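Local atomic coordinates of mandelate racemase/muconate lactonizing enzyme, C-terminal domain protein (PDB entry 4DWD), a protein that binds magnesium and, as a member of the mandelate racemase/muconate lactonizing enzyme family, probably acts as a hydro-lyase. Residues P127-I132 with T320-L325; M267-I272 with E294-Q299. All coordinates share one frame; numbering follows the deposited sequence.

Interaction 1 (P127-I132 with T320-L325); sequences PCYSSI and TKPVEL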
ATOM      1  N   PRO B 127     -10.733  27.253 -28.017  1.00 17.02           N
ATOM      2  CA  PRO B 127      -9.912  26.606 -29.048  1.00 15.75           C
ATOM      3  C   PRO B 127     -10.391  25.191 -29.356  1.00 16.19           C
ATOM      4  O   PRO B 127     -10.917  24.510 -28.471  1.00 16.04           O
ATOM      5  CB  PRO B 127      -8.513  26.575 -28.424  1.00 17.49           C
ATOM      6  CG  PRO B 127      -8.746  26.682 -26.956  1.00 21.43           C
ATOM      7  CD  PRO B 127      -9.965  27.541 -26.795  1.00 19.98           C
ATOM      8  N   CYS B 128     -10.212  24.764 -30.601  1.00 15.05           N
ATOM      9  CA  CYS B 128     -10.568  23.399 -30.994  1.00 14.51           C
ATOM     10  C   CYS B 128      -9.330  22.534 -31.264  1.00 14.40           C
ATOM     11  O   CYS B 128      -8.233  23.057 -31.487  1.00 13.97           O
ATOM     12  CB  CYS B 128     -11.486  23.406 -32.225  1.00 14.49           C
ATOM     13  SG  CYS B 128     -10.659  23.690 -33.813  1.00 16.68           S
ATOM     14  N   TYR B 129      -9.500  21.213 -31.213  1.00 12.44           N
ATOM     15  CA  TYR B 129      -8.502  20.305 -31.786  1.00 12.30           C
ATOM     16  C   TYR B 129      -9.151  19.430 -32.842  1.00 11.93           C
ATOM     17  O   TYR B 129     -10.285  18.975 -32.667  1.00 12.63           O
ATOM     18  CB  TYR B 129      -7.755  19.494 -30.706  1.00 12.88           C
ATOM     19  CG  TYR B 129      -8.448  18.307 -30.045  1.00 11.31           C
ATOM     20  CD1 TYR B 129      -8.489  17.063 -30.670  1.00 11.04           C
ATOM     21  CD2 TYR B 129      -8.998  18.415 -28.756  1.00 11.91           C
ATOM     22  CE1 TYR B 129      -9.073  15.965 -30.050  1.00 12.17           C
ATOM     23  CE2 TYR B 129      -9.589  17.318 -28.129  1.00 11.44           C
ATOM     24  CZ  TYR B 129      -9.621  16.099 -28.784  1.00 11.70           C
ATOM     25  OH  TYR B 129     -10.188  15.001 -28.192  1.00 12.45           O
ATOM     26  N   SER B 130      -8.450  19.226 -33.956  1.00 13.01           N
ATOM     27  CA  SER B 130      -8.943  18.366 -35.022  1.00 12.92           C
ATOM     28  C   SER B 130      -8.734  16.922 -34.606  1.00 12.67           C
ATOM     29  O   SER B 130      -7.589  16.478 -34.421  1.00 12.68           O
ATOM     30  CB  SER B 130      -8.199  18.634 -36.334  1.00 13.43           C
ATOM     31  OG  SER B 130      -8.402  19.960 -36.782  1.00 14.52           O
ATOM     32  N   SER B 131      -9.843  16.205 -34.451  1.00 12.54           N
ATOM     33  CA  SER B 131      -9.829  14.819 -34.015  1.00 12.47           C
ATOM     34  C   SER B 131     -10.105  13.959 -35.245  1.00 12.80           C
ATOM     35  O   SER B 131     -11.217  13.971 -35.774  1.00 13.32           O
ATOM     36  CB  SER B 131     -10.889  14.625 -32.941  1.00 12.99           C
ATOM     37  OG  SER B 131     -10.801  13.339 -32.369  1.00 14.29           O
ATOM     38  N   ILE B 132      -9.077  13.240 -35.694  1.00 12.45           N
ATOM     39  CA  ILE B 132      -9.056  12.569 -36.996  1.00 12.46           C
ATOM     40  C   ILE B 132      -8.997  11.059 -36.814  1.00 12.60           C
ATOM     41  O   ILE B 132      -7.977  10.513 -36.367  1.00 12.39           O
ATOM     42  CB  ILE B 132      -7.848  13.059 -37.810  1.00 12.98           C
ATOM     43  CG1 ILE B 132      -7.875  14.597 -37.855  1.00 14.40           C
ATOM     44  CG2 ILE B 132      -7.810  12.388 -39.181  1.00 13.92           C
ATOM     45  CD1 ILE B 132      -6.646  15.249 -38.427  1.00 15.23           C
ATOM     46  N   THR B 320      -6.864  22.859 -20.176  1.00 15.36           N
ATOM     47  CA  THR B 320      -5.497  22.493 -20.550  1.00 16.45           C
ATOM     48  C   THR B 320      -5.369  21.964 -21.975  1.00 17.59           C
ATOM     49  O   THR B 320      -4.281  21.996 -22.559  1.00 19.54           O
ATOM     50  CB  THR B 320      -4.937  21.418 -19.604  1.00 15.91           C
ATOM     51  OG1 THR B 320      -5.861  20.317 -19.541  1.00 16.57           O
ATOM     52  CG2 THR B 320      -4.725  21.987 -18.210  1.00 18.19           C
ATOM     53  N   LYS B 321      -6.474  21.465 -22.522  1.00 14.81           N
ATOM     54  CA  LYS B 321      -6.501  20.955 -23.894  1.00 14.35           C
ATOM     55  C   LYS B 321      -7.723  21.550 -24.584  1.00 13.29           C
ATOM     56  O   LYS B 321      -8.663  21.972 -23.912  1.00 15.19           O
ATOM     57  CB  LYS B 321      -6.539  19.410 -23.911  1.00 14.12           C
ATOM     58  CG  LYS B 321      -5.415  18.724 -23.126  1.00 17.32           C
ATOM     59  CD  LYS B 321      -4.085  18.723 -23.861  1.00 19.07           C
ATOM     60  CE  LYS B 321      -3.067  17.788 -23.213  1.00 15.08           C
ATOM     61  NZ  LYS B 321      -2.725  18.134 -21.803  1.00 15.92           N
ATOM     62  N   PRO B 322      -7.709  21.615 -25.919  1.00 13.45           N
ATOM     63  CA  PRO B 322      -8.821  22.213 -26.643  1.00 12.87           C
ATOM     64  C   PRO B 322     -10.079  21.344 -26.683  1.00 13.47           C
ATOM     65  O   PRO B 322     -10.079  20.208 -26.226  1.00 13.54           O
ATOM     66  CB  PRO B 322      -8.270  22.379 -28.062  1.00 14.48           C
ATOM     67  CG  PRO B 322      -6.794  22.237 -27.935  1.00 12.92           C
ATOM     68  CD  PRO B 322      -6.602  21.260 -26.822  1.00 13.30           C
ATOM     69  N   VAL B 323     -11.136  21.909 -27.251  1.00 13.29           N
ATOM     70  CA  VAL B 323     -12.416  21.221 -27.459  1.00 12.92           C
ATOM     71  C   VAL B 323     -12.336  20.266 -28.654  1.00 12.46           C
ATOM     72  O   VAL B 323     -11.888  20.638 -29.735  1.00 13.63           O
ATOM     73  CB  VAL B 323     -13.526  22.257 -27.730  1.00 12.30           C
ATOM     74  CG1 VAL B 323     -14.856  21.563 -28.005  1.00 12.65           C
ATOM     75  CG2 VAL B 323     -13.663  23.217 -26.555  1.00 13.06           C
ATOM     76  N   GLU B 324     -12.795  19.033 -28.466  1.00 11.52           N
ATOM     77  CA  GLU B 324     -12.785  18.049 -29.549  1.00 11.77           C
ATOM     78  C   GLU B 324     -13.696  18.414 -30.724  1.00 12.78           C
ATOM     79  O   GLU B 324     -14.870  18.750 -30.536  1.00 12.54           O
ATOM     80  CB  GLU B 324     -13.156  16.663 -29.023  1.00 11.64           C
ATOM     81  CG  GLU B 324     -13.022  15.597 -30.108  1.00 12.27           C
ATOM     82  CD  GLU B 324     -13.031  14.167 -29.600  1.00 12.82           C
ATOM     83  OE1 GLU B 324     -13.433  13.912 -28.450  1.00 12.36           O
ATOM     84  OE2 GLU B 324     -12.663  13.283 -30.395  1.00 14.72           O
ATOM     85  N   LEU B 325     -13.124  18.341 -31.927  1.00 11.07           N
ATOM     86  CA  LEU B 325     -13.849  18.463 -33.190  1.00 12.12           C
ATOM     87  C   LEU B 325     -13.572  17.228 -34.049  1.00 13.18           C
ATOM     88  O   LEU B 325     -12.523  17.113 -34.711  1.00 13.26           O
ATOM     89  CB  LEU B 325     -13.493  19.761 -33.925  1.00 12.78           C
ATOM     90  CG  LEU B 325     -14.183  19.950 -35.291  1.00 13.13           C
ATOM     91  CD1 LEU B 325     -15.698  20.072 -35.123  1.00 13.53           C
ATOM     92  CD2 LEU B 325     -13.608  21.165 -35.997  1.00 16.54           C
TER
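Y129 meets E324 across the parallel strands 127-132 and 323-325, which four backbone hydrogen bonds join: V323 N to P127 O, Y129 N to V323 O, L325 N to Y129 O and S131 N to L325 O. E324 CA lies over one face of the Y129 ring, 3.9 Å from the centroid and 22° off the normal, a CH-pi contact. Along the E324 side chain, CB passes Y129 CZ at 3.6 Å, and CG touches both Y129 OH and S131 CB. With CG anti to the backbone N (chi1 -175°) and the chain extended beyond it, the carboxylate reaches S131, whose OG donates to E324 OE2 at 2.7 Å, meeting the anti side 23° out of the carboxylate plane. E324 OE1 takes the backbone N-H of Q299 instead, so both oxygens are gripped. Just before E324's strand, P322 O lies in the ring plane at the edge of Y129, 3.3 Å from CD2. The Y129 hydroxyl is hydrogen-bonded to K160, and its ring meets W221 edge-to-face. Y129 lies beside E223 and E324 near D197, both seen to bind calcium in this protein. This is the closing seam of the enolase-type barrel: strand 158-162 pairs with strand 125-132 and packs against Y129 and S131, strand 346-348 adjoins C128, V323 and L325, and helix 140-154 covers I132 and L325.

Interaction 2 (M267-I272 with E294-Q299); sequences MVQPDI and EFVPHQ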
HETATM    1  N   MSE B 267      -5.745  12.414 -16.613  1.00  8.28           N
HETATM    2  CA  MSE B 267      -6.511  13.205 -17.597  1.00  8.29           C
HETATM    3  C   MSE B 267      -7.734  12.394 -17.918  1.00  9.00           C
HETATM    4  O   MSE B 267      -7.619  11.270 -18.450  1.00  8.80           O
HETATM    5  CB  MSE B 267      -5.650  13.465 -18.848  1.00  9.00           C
HETATM    6  CG  MSE B 267      -6.411  14.224 -19.936  1.00  9.79           C
HETATM    7 SE   MSE B 267      -5.206  14.680 -21.434  1.00 12.04          SE
HETATM    8  CE  MSE B 267      -6.502  14.552 -22.890  1.00 11.84           C
ATOM      9  N   VAL B 268      -8.917  12.935 -17.603  1.00  8.72           N
ATOM     10  CA  VAL B 268     -10.159  12.177 -17.764  1.00  9.03           C
ATOM     11  C   VAL B 268     -11.076  12.842 -18.790  1.00  9.45           C
ATOM     12  O   VAL B 268     -11.119  14.079 -18.899  1.00  9.56           O
ATOM     13  CB  VAL B 268     -10.909  11.933 -16.420  1.00  9.28           C
ATOM     14  CG1 VAL B 268     -10.031  11.117 -15.468  1.00  9.70           C
ATOM     15  CG2 VAL B 268     -11.378  13.253 -15.791  1.00  9.72           C
ATOM     16  N   GLN B 269     -11.811  12.000 -19.523  1.00  8.82           N
ATOM     17  CA  GLN B 269     -12.543  12.412 -20.725  1.00  9.35           C
ATOM     18  C   GLN B 269     -13.956  11.821 -20.821  1.00  9.69           C
ATOM     19  O   GLN B 269     -14.324  11.290 -21.866  1.00 10.26           O
ATOM     20  CB  GLN B 269     -11.745  11.994 -21.954  1.00 10.11           C
ATOM     21  CG  GLN B 269     -10.283  12.397 -21.879  1.00  9.88           C
ATOM     22  CD  GLN B 269      -9.570  12.022 -23.141  1.00 10.22           C
ATOM     23  OE1 GLN B 269      -9.090  10.890 -23.275  1.00 11.78           O
ATOM     24  NE2 GLN B 269      -9.502  12.957 -24.082  1.00 11.33           N
ATOM     25  N   PRO B 270     -14.768  11.948 -19.744  1.00  9.28           N
ATOM     26  CA  PRO B 270     -16.149  11.501 -19.918  1.00  9.07           C
ATOM     27  C   PRO B 270     -16.869  12.362 -20.985  1.00  9.26           C
ATOM     28  O   PRO B 270     -16.411  13.466 -21.322  1.00  9.75           O
ATOM     29  CB  PRO B 270     -16.753  11.718 -18.527  1.00  9.47           C
ATOM     30  CG  PRO B 270     -15.995  12.897 -17.982  1.00  9.16           C
ATOM     31  CD  PRO B 270     -14.583  12.711 -18.495  1.00  9.37           C
ATOM     32  N   ASP B 271     -17.983  11.847 -21.500  1.00  8.98           N
ATOM     33  CA  ASP B 271     -18.689  12.452 -22.648  1.00  9.22           C
ATOM     34  C   ASP B 271     -20.090  12.828 -22.205  1.00  9.24           C
ATOM     35  O   ASP B 271     -20.861  11.971 -21.730  1.00  9.22           O
ATOM     36  CB  ASP B 271     -18.724  11.439 -23.817  1.00  9.84           C
ATOM     37  CG  ASP B 271     -19.339  11.988 -25.080  1.00  9.49           C
ATOM     38  OD1 ASP B 271     -20.304  12.769 -25.014  1.00  9.53           O
ATOM     39  OD2 ASP B 271     -18.862  11.588 -26.168  1.00 10.82           O
ATOM     40  N   ILE B 272     -20.430  14.098 -22.412  1.00  8.60           N
ATOM     41  CA  ILE B 272     -21.698  14.677 -21.976  1.00  8.82           C
ATOM     42  C   ILE B 272     -22.971  14.017 -22.539  1.00  9.43           C
ATOM     43  O   ILE B 272     -24.048  14.147 -21.933  1.00  9.00           O
ATOM     44  CB  ILE B 272     -21.673  16.211 -22.274  1.00  9.47           C
ATOM     45  CG1 ILE B 272     -22.676  17.006 -21.433  1.00  9.74           C
ATOM     46  CG2 ILE B 272     -21.800  16.517 -23.771  1.00 10.56           C
ATOM     47  CD1 ILE B 272     -22.211  18.437 -21.270  1.00 10.69           C
ATOM     48  N   GLU B 294      -6.593  16.516 -15.053  1.00  9.52           N
ATOM     49  CA  GLU B 294      -7.099  17.275 -16.199  1.00 10.44           C
ATOM     50  C   GLU B 294      -8.481  16.789 -16.622  1.00 10.05           C
ATOM     51  O   GLU B 294      -8.792  15.608 -16.523  1.00 10.16           O
ATOM     52  CB  GLU B 294      -6.148  17.155 -17.393  1.00 11.51           C
ATOM     53  CG  GLU B 294      -4.809  17.869 -17.244  1.00 12.86           C
ATOM     54  CD  GLU B 294      -3.941  17.638 -18.465  1.00 14.19           C
ATOM     55  OE1 GLU B 294      -4.159  18.314 -19.500  1.00 14.58           O
ATOM     56  OE2 GLU B 294      -3.051  16.769 -18.406  1.00 15.27           O
ATOM     57  N   PHE B 295      -9.299  17.718 -17.100  1.00 10.91           N
ATOM     58  CA  PHE B 295     -10.672  17.428 -17.530  1.00 10.66           C
ATOM     59  C   PHE B 295     -10.836  17.817 -19.001  1.00 11.53           C
ATOM     60  O   PHE B 295     -10.847  19.006 -19.340  1.00 12.90           O
ATOM     61  CB  PHE B 295     -11.653  18.185 -16.634  1.00 11.79           C
ATOM     62  CG  PHE B 295     -13.079  17.800 -16.838  1.00 11.00           C
ATOM     63  CD1 PHE B 295     -13.560  16.576 -16.357  1.00 12.23           C
ATOM     64  CD2 PHE B 295     -13.952  18.662 -17.494  1.00 11.83           C
ATOM     65  CE1 PHE B 295     -14.882  16.225 -16.535  1.00 12.47           C
ATOM     66  CE2 PHE B 295     -15.289  18.316 -17.667  1.00 12.34           C
ATOM     67  CZ  PHE B 295     -15.748  17.091 -17.187  1.00 11.89           C
ATOM     68  N   VAL B 296     -10.891  16.817 -19.880  1.00 10.81           N
ATOM     69  CA  VAL B 296     -10.827  17.028 -21.330  1.00 10.87           C
ATOM     70  C   VAL B 296     -11.897  16.129 -21.980  1.00 11.37           C
ATOM     71  O   VAL B 296     -11.604  15.032 -22.434  1.00 11.29           O
ATOM     72  CB  VAL B 296      -9.418  16.715 -21.904  1.00 11.29           C
ATOM     73  CG1 VAL B 296      -9.351  17.033 -23.400  1.00 11.80           C
ATOM     74  CG2 VAL B 296      -8.326  17.478 -21.143  1.00 12.63           C
ATOM     75  N   PRO B 297     -13.151  16.583 -21.987  1.00 11.21           N
ATOM     76  CA  PRO B 297     -14.256  15.709 -22.402  1.00 11.28           C
ATOM     77  C   PRO B 297     -14.107  15.130 -23.803  1.00 11.90           C
ATOM     78  O   PRO B 297     -13.658  15.818 -24.730  1.00 12.57           O
ATOM     79  CB  PRO B 297     -15.461  16.641 -22.372  1.00 11.55           C
ATOM     80  CG  PRO B 297     -15.122  17.632 -21.303  1.00 12.11           C
ATOM     81  CD  PRO B 297     -13.639  17.877 -21.474  1.00 12.19           C
ATOM     82  N   HIS B 298     -14.526  13.873 -23.948  1.00 11.56           N
ATOM     83  CA  HIS B 298     -14.745  13.272 -25.257  1.00 12.04           C
ATOM     84  C   HIS B 298     -16.036  13.826 -25.817  1.00 11.75           C
ATOM     85  O   HIS B 298     -17.052  13.915 -25.107  1.00 10.83           O
ATOM     86  CB  HIS B 298     -14.830  11.768 -25.064  1.00 11.77           C
ATOM     87  CG  HIS B 298     -15.192  10.991 -26.304  1.00 12.38           C
ATOM     88  ND1 HIS B 298     -16.466  10.797 -26.701  1.00 12.27           N
ATOM     89  CD2 HIS B 298     -14.392  10.317 -27.209  1.00 14.57           C
ATOM     90  CE1 HIS B 298     -16.477  10.045 -27.818  1.00 13.01           C
ATOM     91  NE2 HIS B 298     -15.210   9.751 -28.130  1.00 13.50           N
ATOM     92  N   GLN B 299     -16.028  14.233 -27.085  1.00 11.80           N
ATOM     93  CA  GLN B 299     -17.279  14.676 -27.711  1.00 11.47           C
ATOM     94  C   GLN B 299     -17.121  14.640 -29.223  1.00 12.38           C
ATOM     95  O   GLN B 299     -16.223  15.270 -29.768  1.00 12.34           O
ATOM     96  CB  GLN B 299     -17.651  16.076 -27.210  1.00 11.56           C
ATOM     97  CG  GLN B 299     -19.149  16.328 -27.120  1.00 12.99           C
ATOM     98  CD  GLN B 299     -19.841  16.251 -28.464  1.00 13.66           C
ATOM     99  OE1 GLN B 299     -20.697  15.382 -28.696  1.00 12.20           O
ATOM    100  NE2 GLN B 299     -19.459  17.139 -29.371  1.00 14.57           N
TER
HETATM  101  O   HOH W   1     -20.057  12.587 -28.342  1.00 12.09           O
HETATM  102  O   HOH W   2     -18.536  15.895 -23.764  1.00 11.79           O
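M267-I272 and E294-Q299 run side by side, their end-to-end directions 36° apart, with parallel bridges pairing M267 with E294 and V268 with F295. They begin with consecutive strands, 267-268 and 294-295, of a beta-alpha-beta unit in the enolase-type barrel, joined through helix 277-291. V268 lies at the centre of the pairing: its N donates to E294 O at 2.9 Å and its O accepts from V296 N, almost straight at 179°. The selenomethionine M267 crosses V296, its CE 3.8 Å from V296 CB, while its CG rests on E294 CB. On the helix side, V268 CG2 and P270 CG both approach the F295 ring, P270 CG lying 3.8 Å from F295 CE1; M281 of the helix packs against P270 and F295 there. Past the strands, H298 N makes only weak bonds, to Q269 O and P270 O. The loops after the C-terminal ends of the strands come close to residues seen to bind calcium in this protein, H298 beside E249 and Q269 beside E223. CG of H298 is anti to its backbone N (chi1 174°), which swings the ring toward D271. There H298 ND1 donates to D271 OD2 at 2.6 Å, nearly in the imidazole plane, and a water links the same D271 OD2 to Q299 OE1.

Overall arrangement
After the N-terminal sheet and helices, the chain enters the barrel with strand 125-132, then winds through successive strand-helix units until 267-272 is reached. Helix 277-291 returns it to 294-299, and interaction 2 closes this short loop of 21 residues between neighbouring strands. After helix 304-314 comes 320-325, where interaction 1 closes a loop of 187 residues that contains interaction 2 entirely. The long closure brings the last part of the barrel back to its beginning, whereas the short one joins the two strands of one beta-alpha-beta unit. The two contacts touch: E294 OE1 forms a salt bridge with K321 NZ at 2.7 Å and a probable hydrogen bond with T320 OG1 at 2.6 Å, and K321 CB packs on V296 CG1.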